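Local coordinates for protein enoyl-CoA hydratase, EchA3 (Mycobacterium marinum M, PDB 3R6H) that probably acts as a lyase in lipid metabolism and belongs to the enoyl-CoA hydratase/isomerase (crotonase) family, at residues R19-K24 with A54-V59; R58-G63 with V98-T103; H105-G110 with Q129-A134. All blocks are in the same frame, centred on the assembly; numbering follows the deposited sequence.

Contact 1. Residues R19-K24 with A54-V59; sequences RMDDGK and AGNHRV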
loop_
_atom_site.group_PDB
_atom_site.type_symbol
_atom_site.label_atom_id
_atom_site.label_comp_id
_atom_site.label_asym_id
_atom_site.label_seq_id
_atom_site.Cartn_x
_atom_site.Cartn_y
_atom_site.Cartn_z
ATOM N N ARG A 19 -19.551 23.479 -6.023
ATOM C CA ARG A 19 -19.310 23.176 -7.443
ATOM C C ARG A 19 -18.370 24.231 -8.056
ATOM O O ARG A 19 -18.673 25.416 -8.057
ATOM C CB ARG A 19 -20.638 23.101 -8.227
ATOM C CG ARG A 19 -21.559 21.946 -7.813
ATOM C CD ARG A 19 -22.948 21.960 -8.526
ATOM N NE ARG A 19 -22.873 21.533 -9.932
ATOM C CZ ARG A 19 -23.933 21.379 -10.737
ATOM N NH1 ARG A 19 -25.166 21.597 -10.277
ATOM N NH2 ARG A 19 -23.766 20.991 -11.999
ATOM N N MET A 20 -17.222 23.785 -8.561
ATOM C CA MET A 20 -16.285 24.639 -9.281
ATOM C C MET A 20 -16.646 24.783 -10.756
ATOM O O MET A 20 -16.798 23.795 -11.475
ATOM C CB MET A 20 -14.859 24.079 -9.219
ATOM C CG MET A 20 -14.312 23.912 -7.839
ATOM S SD MET A 20 -12.586 23.360 -7.871
ATOM C CE MET A 20 -12.833 21.611 -8.237
ATOM N N ASP A 21 -16.764 26.029 -11.217
ATOM C CA ASP A 21 -16.909 26.268 -12.658
ATOM C C ASP A 21 -16.487 27.688 -13.019
ATOM O O ASP A 21 -17.282 28.621 -12.882
ATOM C CB ASP A 21 -18.336 26.019 -13.136
ATOM C CG ASP A 21 -18.483 26.166 -14.649
ATOM O OD1 ASP A 21 -17.468 26.202 -15.361
ATOM O OD2 ASP A 21 -19.630 26.272 -15.141
ATOM N N ASP A 22 -15.261 27.824 -13.511
ATOM C CA ASP A 22 -14.748 29.111 -13.951
ATOM C C ASP A 22 -14.952 29.330 -15.456
ATOM O O ASP A 22 -14.365 30.251 -16.027
ATOM C CB ASP A 22 -13.263 29.287 -13.560
ATOM C CG ASP A 22 -12.305 28.401 -14.365
ATOM O OD1 ASP A 22 -12.749 27.451 -15.047
ATOM O OD2 ASP A 22 -11.063 28.649 -14.296
ATOM N N GLY A 23 -15.763 28.481 -16.082
ATOM C CA GLY A 23 -16.018 28.529 -17.511
ATOM C C GLY A 23 -14.897 27.959 -18.358
ATOM O O GLY A 23 -15.014 27.928 -19.583
ATOM N N LYS A 24 -13.817 27.500 -17.708
ATOM C CA LYS A 24 -12.671 26.905 -18.392
ATOM C C LYS A 24 -12.300 25.554 -17.737
ATOM O O LYS A 24 -13.118 24.648 -17.733
ATOM C CB LYS A 24 -11.509 27.889 -18.400
ATOM C CG LYS A 24 -11.885 29.211 -19.093
ATOM C CD LYS A 24 -10.752 30.228 -19.058
ATOM C CE LYS A 24 -11.201 31.485 -19.809
ATOM N NZ LYS A 24 -10.338 32.653 -19.500
ATOM N N ALA A 54 -17.208 19.347 -6.248
ATOM C CA ALA A 54 -17.411 18.939 -7.631
ATOM C C ALA A 54 -16.699 19.880 -8.586
ATOM O O ALA A 54 -16.442 21.034 -8.242
ATOM C CB ALA A 54 -18.941 18.887 -7.996
ATOM N N GLY A 55 -16.416 19.392 -9.790
ATOM C CA GLY A 55 -15.896 20.218 -10.858
ATOM C C GLY A 55 -17.032 20.681 -11.753
ATOM O O GLY A 55 -18.184 20.780 -11.306
ATOM N N ASN A 56 -16.700 20.921 -13.017
ATOM C CA ASN A 56 -17.699 21.301 -14.006
ATOM C C ASN A 56 -17.920 20.144 -14.982
ATOM O O ASN A 56 -17.506 19.003 -14.731
ATOM C CB ASN A 56 -17.346 22.660 -14.683
ATOM C CG ASN A 56 -16.082 22.629 -15.526
ATOM O OD1 ASN A 56 -15.627 21.568 -15.987
ATOM N ND2 ASN A 56 -15.515 23.823 -15.772
ATOM N N HIS A 57 -18.593 20.397 -16.095
ATOM C CA HIS A 57 -18.897 19.301 -17.010
ATOM C C HIS A 57 -17.738 18.777 -17.826
ATOM O O HIS A 57 -17.839 17.689 -18.396
ATOM C CB HIS A 57 -20.102 19.660 -17.907
ATOM C CG HIS A 57 -21.394 19.349 -17.248
ATOM N ND1 HIS A 57 -21.915 20.137 -16.244
ATOM C CD2 HIS A 57 -22.232 18.293 -17.374
ATOM C CE1 HIS A 57 -23.039 19.596 -15.804
ATOM N NE2 HIS A 57 -23.254 18.480 -16.477
ATOM N N ARG A 58 -16.646 19.520 -17.901
ATOM C CA ARG A 58 -15.526 19.107 -18.712
ATOM C C ARG A 58 -14.316 18.632 -17.928
ATOM O O ARG A 58 -13.511 17.866 -18.466
ATOM C CB ARG A 58 -15.139 20.225 -19.655
ATOM C CG ARG A 58 -16.228 20.388 -20.740
ATOM C CD ARG A 58 -16.031 21.652 -21.555
ATOM N NE ARG A 58 -16.166 22.840 -20.714
ATOM C CZ ARG A 58 -15.159 23.514 -20.158
ATOM N NH1 ARG A 58 -13.888 23.114 -20.320
ATOM N NH2 ARG A 58 -15.439 24.575 -19.405
ATOM N N VAL A 59 -14.176 19.104 -16.685
ATOM C CA VAL A 59 -13.006 18.756 -15.854
ATOM C C VAL A 59 -13.365 18.740 -14.383
ATOM O O VAL A 59 -14.295 19.399 -13.959
ATOM C CB VAL A 59 -11.821 19.790 -15.973
ATOM C CG1 VAL A 59 -11.332 19.967 -17.441
ATOM C CG2 VAL A 59 -12.194 21.166 -15.351
HETATM O O HOH W 1 -20.725 19.523 -10.965
HETATM O O HOH W 2 -17.711 25.568 -17.916
#
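The amide NH2 of Asn56 spans two acceptors on the facing turn: OD1 of Asp21 at 3.1 Å and the backbone O of Lys24 at 3.2 Å. The carboxylate and amide planes stand perpendicular, and Asp21 OD1 is met above its plane by Asn56 ND2 and from the opposite face by the backbone N-H of Gly23, two residues on. Lys24 O is gripped again by Arg58 NH2 (2.9 Å), which uses an in-plane lone pair, while a weak bond from Arg58 NH1 adds to the hold. A water joins Asp21 OD1 to Arg58 NH2, closing the network. The amide of Asn56 is turned to this task with CG between its backbone N and carbonyl carbon (chi1 66°), leaving OD1 to accept from the backbone N of Arg58 and Val59. Upstream, the link is strand-like: Met20 N donates almost straight to Ala54 O (2.9 Å), and the aliphatic part of Arg19 runs beside the Ala54 methyl. Beyond them a second water joins Arg19 NE to Gly55 O. Successive Asx turns at Asp21 and Asp22 thus face the Asx turn of Asn56, just past the C-terminal ends of the adjacent parallel strands 15-20 and 50-54 of the crotonase-type sheet.

Contact 2. Residues R58-G63 with V98-T103; sequences RVFSGG and VVIACT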
loop_
_atom_site.group_PDB
_atom_site.type_symbol
_atom_site.label_atom_id
_atom_site.label_comp_id
_atom_site.label_asym_id
_atom_site.label_seq_id
_atom_site.Cartn_x
_atom_site.Cartn_y
_atom_site.Cartn_z
ATOM N N ARG A 58 -16.646 19.520 -17.901
ATOM C CA ARG A 58 -15.526 19.107 -18.712
ATOM C C ARG A 58 -14.316 18.632 -17.928
ATOM O O ARG A 58 -13.511 17.866 -18.466
ATOM C CB ARG A 58 -15.139 20.225 -19.655
ATOM C CG ARG A 58 -16.228 20.388 -20.740
ATOM C CD ARG A 58 -16.031 21.652 -21.555
ATOM N NE ARG A 58 -16.166 22.840 -20.714
ATOM C CZ ARG A 58 -15.159 23.514 -20.158
ATOM N NH1 ARG A 58 -13.888 23.114 -20.320
ATOM N NH2 ARG A 58 -15.439 24.575 -19.405
ATOM N N VAL A 59 -14.176 19.104 -16.685
ATOM C CA VAL A 59 -13.006 18.756 -15.854
ATOM C C VAL A 59 -13.365 18.740 -14.383
ATOM O O VAL A 59 -14.295 19.399 -13.959
ATOM C CB VAL A 59 -11.821 19.790 -15.973
ATOM C CG1 VAL A 59 -11.332 19.967 -17.441
ATOM C CG2 VAL A 59 -12.194 21.166 -15.351
ATOM N N PHE A 60 -12.583 18.027 -13.572
ATOM C CA PHE A 60 -12.559 18.325 -12.158
ATOM C C PHE A 60 -11.732 19.613 -11.957
ATOM O O PHE A 60 -12.271 20.672 -11.611
ATOM C CB PHE A 60 -12.004 17.173 -11.326
ATOM C CG PHE A 60 -12.016 17.464 -9.858
ATOM C CD1 PHE A 60 -13.233 17.652 -9.192
ATOM C CD2 PHE A 60 -10.836 17.555 -9.132
ATOM C CE1 PHE A 60 -13.265 17.954 -7.812
ATOM C CE2 PHE A 60 -10.856 17.860 -7.776
ATOM C CZ PHE A 60 -12.065 18.060 -7.104
ATOM N N SER A 61 -10.431 19.523 -12.219
ATOM C CA SER A 61 -9.554 20.690 -12.275
ATOM C C SER A 61 -8.280 20.355 -13.043
ATOM O O SER A 61 -7.718 19.275 -12.889
ATOM C CB SER A 61 -9.217 21.194 -10.877
ATOM O OG SER A 61 -8.220 22.224 -10.918
ATOM N N GLY A 62 -7.804 21.295 -13.852
ATOM C CA GLY A 62 -6.562 21.084 -14.596
ATOM C C GLY A 62 -5.322 21.358 -13.793
ATOM O O GLY A 62 -4.220 21.131 -14.280
ATOM N N GLY A 63 -5.472 21.888 -12.590
ATOM C CA GLY A 63 -4.331 22.135 -11.708
ATOM C C GLY A 63 -4.172 23.592 -11.343
ATOM O O GLY A 63 -5.135 24.359 -11.365
ATOM N N VAL A 98 -16.032 14.120 3.518
ATOM C CA VAL A 98 -15.895 14.915 2.289
ATOM C C VAL A 98 -15.919 13.953 1.111
ATOM O O VAL A 98 -15.167 12.977 1.073
ATOM C CB VAL A 98 -14.568 15.681 2.289
ATOM C CG1 VAL A 98 -14.375 16.466 0.965
ATOM C CG2 VAL A 98 -14.526 16.622 3.552
ATOM N N VAL A 99 -16.806 14.218 0.168
ATOM C CA VAL A 99 -16.929 13.378 -1.026
ATOM C C VAL A 99 -16.554 14.218 -2.242
ATOM O O VAL A 99 -17.019 15.361 -2.417
ATOM C CB VAL A 99 -18.356 12.803 -1.175
ATOM C CG1 VAL A 99 -18.456 11.907 -2.399
ATOM C CG2 VAL A 99 -18.813 12.077 0.110
ATOM N N ILE A 100 -15.665 13.689 -3.076
ATOM C CA ILE A 100 -15.268 14.384 -4.298
ATOM C C ILE A 100 -16.057 13.812 -5.498
ATOM O O ILE A 100 -16.018 12.607 -5.784
ATOM C CB ILE A 100 -13.739 14.248 -4.587
ATOM C CG1 ILE A 100 -12.891 14.558 -3.353
ATOM C CG2 ILE A 100 -13.324 15.103 -5.830
ATOM C CD1 ILE A 100 -13.044 16.001 -2.830
ATOM N N ALA A 101 -16.792 14.703 -6.183
ATOM C CA ALA A 101 -17.404 14.385 -7.447
ATOM C C ALA A 101 -16.418 14.791 -8.533
ATOM O O ALA A 101 -16.329 15.957 -8.940
ATOM C CB ALA A 101 -18.736 15.118 -7.603
ATOM N N CYS A 102 -15.647 13.806 -8.967
ATOM C CA CYS A 102 -14.638 14.007 -9.986
ATOM C C CYS A 102 -15.325 13.975 -11.356
ATOM O O CYS A 102 -15.464 12.936 -11.970
ATOM C CB CYS A 102 -13.560 12.941 -9.839
ATOM S SG CYS A 102 -12.074 13.329 -10.792
ATOM N N THR A 103 -15.780 15.157 -11.794
ATOM C CA THR A 103 -16.687 15.278 -12.937
ATOM C C THR A 103 -15.985 15.364 -14.288
ATOM O O THR A 103 -16.636 15.525 -15.343
ATOM C CB THR A 103 -17.616 16.499 -12.742
ATOM O OG1 THR A 103 -16.826 17.640 -12.372
ATOM C CG2 THR A 103 -18.640 16.197 -11.648
#
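Phe60 gives the contact the largest single share of its buried surface, its ring lying against the C-terminal half of strand 98-102. With CG anti to the backbone N (chi1 -178°), the ring is swung out from the corner that the chain makes at this residue and reaches back to the strand. Its far rim meets one branch of Ile100: the CG2 methyl sits 3.5 Å from both Phe60 CE1 and Phe60 CZ, and the two side chains cross at about a right angle. Nearer the root, Phe60 CD1 comes within 3.5 Å of the Ala101 carbonyl O, an approach oblique to the ring. Cys102 adds an oblique sulfur-aromatic contact: SG is 3.9 Å from Phe60 CB, and 5.0 Å from the ring centroid, 40° off the ring normal. Cys102 is also the centre of an inverse gamma turn, a tight bend where the strand gives way to Thr103.

Thr103 supplies the polar margin. Its OG1 has Asn56 O as its main hydrogen-bonding partner, with Val59 O a weak, long second one at 3.5 Å; both carbonyls belong to the loop that follows strand 50-54. The packing of the Phe60 side chain with those of Ile100 and Cys102, by contrast, is van der Waals in kind.

Strand 98-102 runs between 50-54 and 119-122 in the larger sheet. Ile100 and Cys102 lean on Leu114, and Phe60 on Leu113, both of helix 109-114, so the ring is buried between that helix and the strand; Val99 and Ala101, on the alternate side of the strand, pack against Ala190 of helix 186-198.

Contact 3. Residues H105-G110 with Q129-A134; sequences HAIAMG and QANEVA. With K (potassium ion), chain B.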
loop_
_atom_site.group_PDB
_atom_site.type_symbol
_atom_site.label_atom_id
_atom_site.label_comp_id
_atom_site.label_asym_id
_atom_site.label_seq_id
_atom_site.Cartn_x
_atom_site.Cartn_y
_atom_site.Cartn_z
ATOM N N HIS A 105 -11.465 15.263 -15.915
ATOM C CA HIS A 105 -10.066 14.967 -15.546
ATOM C C HIS A 105 -9.519 15.749 -14.369
ATOM O O HIS A 105 -9.975 16.839 -14.077
ATOM C CB HIS A 105 -9.137 14.933 -16.753
ATOM C CG HIS A 105 -8.658 16.247 -17.258
ATOM N ND1 HIS A 105 -7.816 16.322 -18.354
ATOM C CD2 HIS A 105 -8.832 17.516 -16.829
ATOM C CE1 HIS A 105 -7.518 17.588 -18.587
ATOM N NE2 HIS A 105 -8.141 18.333 -17.692
ATOM N N ALA A 106 -8.553 15.156 -13.665
ATOM C CA ALA A 106 -7.949 15.774 -12.482
ATOM C C ALA A 106 -6.458 15.713 -12.668
ATOM O O ALA A 106 -5.878 14.638 -12.613
ATOM C CB ALA A 106 -8.359 15.033 -11.184
ATOM N N ILE A 107 -5.846 16.880 -12.890
ATOM C CA ILE A 107 -4.429 16.954 -13.265
ATOM C C ILE A 107 -3.656 17.778 -12.238
ATOM O O ILE A 107 -4.103 18.877 -11.825
ATOM C CB ILE A 107 -4.234 17.593 -14.676
ATOM C CG1 ILE A 107 -5.044 16.850 -15.726
ATOM C CG2 ILE A 107 -2.742 17.648 -15.046
ATOM C CD1 ILE A 107 -4.664 15.392 -15.897
ATOM N N ALA A 108 -2.517 17.223 -11.817
ATOM C CA ALA A 108 -1.544 17.940 -10.976
ATOM C C ALA A 108 -2.237 18.414 -9.687
ATOM O O ALA A 108 -2.773 17.571 -8.966
ATOM C CB ALA A 108 -0.885 19.076 -11.757
ATOM N N MET A 109 -2.313 19.721 -9.379
ATOM C CA MET A 109 -3.061 20.129 -8.175
ATOM C C MET A 109 -4.534 19.646 -8.173
ATOM O O MET A 109 -5.103 19.421 -7.107
ATOM C CB MET A 109 -2.974 21.649 -7.931
ATOM C CG MET A 109 -3.611 22.127 -6.628
ATOM S SD MET A 109 -2.764 21.577 -5.126
ATOM C CE MET A 109 -4.161 21.004 -4.173
ATOM N N GLY A 110 -5.136 19.430 -9.340
ATOM C CA GLY A 110 -6.478 18.878 -9.403
ATOM C C GLY A 110 -6.506 17.448 -8.860
ATOM O O GLY A 110 -7.452 17.044 -8.183
ATOM N N GLN A 129 -3.846 12.378 -13.199
ATOM C CA GLN A 129 -2.421 12.412 -13.500
ATOM C C GLN A 129 -1.730 13.535 -12.788
ATOM O O GLN A 129 -2.220 14.655 -12.786
ATOM C CB GLN A 129 -2.218 12.622 -14.997
ATOM C CG GLN A 129 -0.763 12.547 -15.430
ATOM C CD GLN A 129 -0.513 13.086 -16.827
ATOM O OE1 GLN A 129 -1.322 13.831 -17.388
ATOM N NE2 GLN A 129 0.656 12.756 -17.372
ATOM N N ALA A 130 -0.629 13.223 -12.132
ATOM C CA ALA A 130 0.322 14.243 -11.673
ATOM C C ALA A 130 1.332 14.396 -12.815
ATOM O O ALA A 130 2.264 13.633 -12.933
ATOM C CB ALA A 130 1.011 13.783 -10.374
ATOM N N ASN A 131 1.104 15.365 -13.685
ATOM C CA ASN A 131 1.881 15.502 -14.886
ATOM C C ASN A 131 3.135 16.336 -14.737
ATOM O O ASN A 131 3.801 16.587 -15.719
ATOM C CB ASN A 131 1.013 16.090 -16.006
ATOM C CG ASN A 131 0.718 17.575 -15.825
ATOM O OD1 ASN A 131 0.623 18.070 -14.703
ATOM N ND2 ASN A 131 0.540 18.296 -16.963
ATOM N N GLU A 132 3.477 16.718 -13.509
ATOM C CA GLU A 132 4.579 17.623 -13.247
ATOM C C GLU A 132 5.874 17.227 -13.948
ATOM O O GLU A 132 6.483 18.043 -14.638
ATOM C CB GLU A 132 4.822 17.717 -11.752
ATOM C CG GLU A 132 3.860 18.593 -10.955
ATOM C CD GLU A 132 2.469 18.001 -10.617
ATOM O OE1 GLU A 132 2.100 16.930 -11.115
ATOM O OE2 GLU A 132 1.750 18.676 -9.834
ATOM N N VAL A 133 6.287 15.975 -13.817
ATOM C CA VAL A 133 7.599 15.570 -14.338
ATOM C C VAL A 133 7.611 15.657 -15.869
ATOM O O VAL A 133 8.651 15.933 -16.472
ATOM C CB VAL A 133 7.950 14.139 -13.815
ATOM C CG1 VAL A 133 9.027 13.442 -14.640
ATOM C CG2 VAL A 133 8.303 14.174 -12.302
ATOM N N ALA A 134 6.458 15.433 -16.498
ATOM C CA ALA A 134 6.347 15.489 -17.956
ATOM C C ALA A 134 6.527 16.913 -18.482
ATOM O O ALA A 134 6.958 17.092 -19.627
ATOM C CB ALA A 134 5.000 14.933 -18.434
HETATM K K K B . 2.714 21.001 -8.507
HETATM O O HOH W 3 1.713 22.067 -10.626
#
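Ile107 and Gln129 are partners in a short parallel beta bridge, with Gln129 N donating to Ala106 O at 3.1 Å and Ala108 N donating to Gln129 O at 2.8 Å. That same Gln129 O also receives a CA-H...O contact from Ile107 CA (3.2 Å), so one carbonyl holds two consecutive residues of the neighbouring chain. After the bridge, Ala108 takes a positive phi (57°) and stands at the N-cap of the helix that begins at Met109.

The branches of Ile107 serve different partners. CD1 lies alongside Gln129, 3.8 Å from Gln129 CB, the two chains pointing the same way; Gln129 then stretches on to bond its NE2 with Ala163 O. The CG2 branch instead crosses Asn131 at about a right angle, and is 3.4 Å from Asn131 OD1. The CG1 methylene rests over one face of the His105 ring.

The Ala108 methyl meets two side-chain oxygens: Glu132 OE2 at 3.3 Å and Asn131 OD1 at 3.5 Å. The Glu132 chain folds back at chi2 (78°), which carries its carboxylate beside the Ala108 methyl and turns OE2 to the potassium ion, bound at 2.8 Å from Glu132 OE2. A water is a second ligand of the metal. In crotonases such a helix start commonly contributes to the oxyanion hole, and Glu132 probably lies where some relatives carry a catalytic glutamate.

Strand 105-107 forms one edge of a small sheet, with 128-129 in the middle and 165-166 beyond. Helix 109-114 covers Ala130 and Glu132 through Phe112, Met109 packs on Phe85 and Ser88 of helix 75-92, and Val133 and Ala134 reach Thr208 and Leu200 of a neighbouring subunit.

Contact 2 is the buried one, whereas contacts 1 and 3 mix buried and accessible residues. Their chemistry follows: side-chain amide, carboxylate and guanidinium groups with waters in contact 1, apolar and sulfur packing in contact 2, and backbone pairing beside a metal ion in contact 3. Contacts 1 and 2 share Arg58 and Val59 and draw on the same large sheet, meeting through the Asn56–Thr103 bond. Contact 3 belongs to the small sheet instead, but is stitched to 58-63 by backbone bonds between Phe60 N and His105 O and between Ile107 N and Ser61 O. The loop after strand 50-54 therefore runs from one sheet to the other, with Phe60 at its corner.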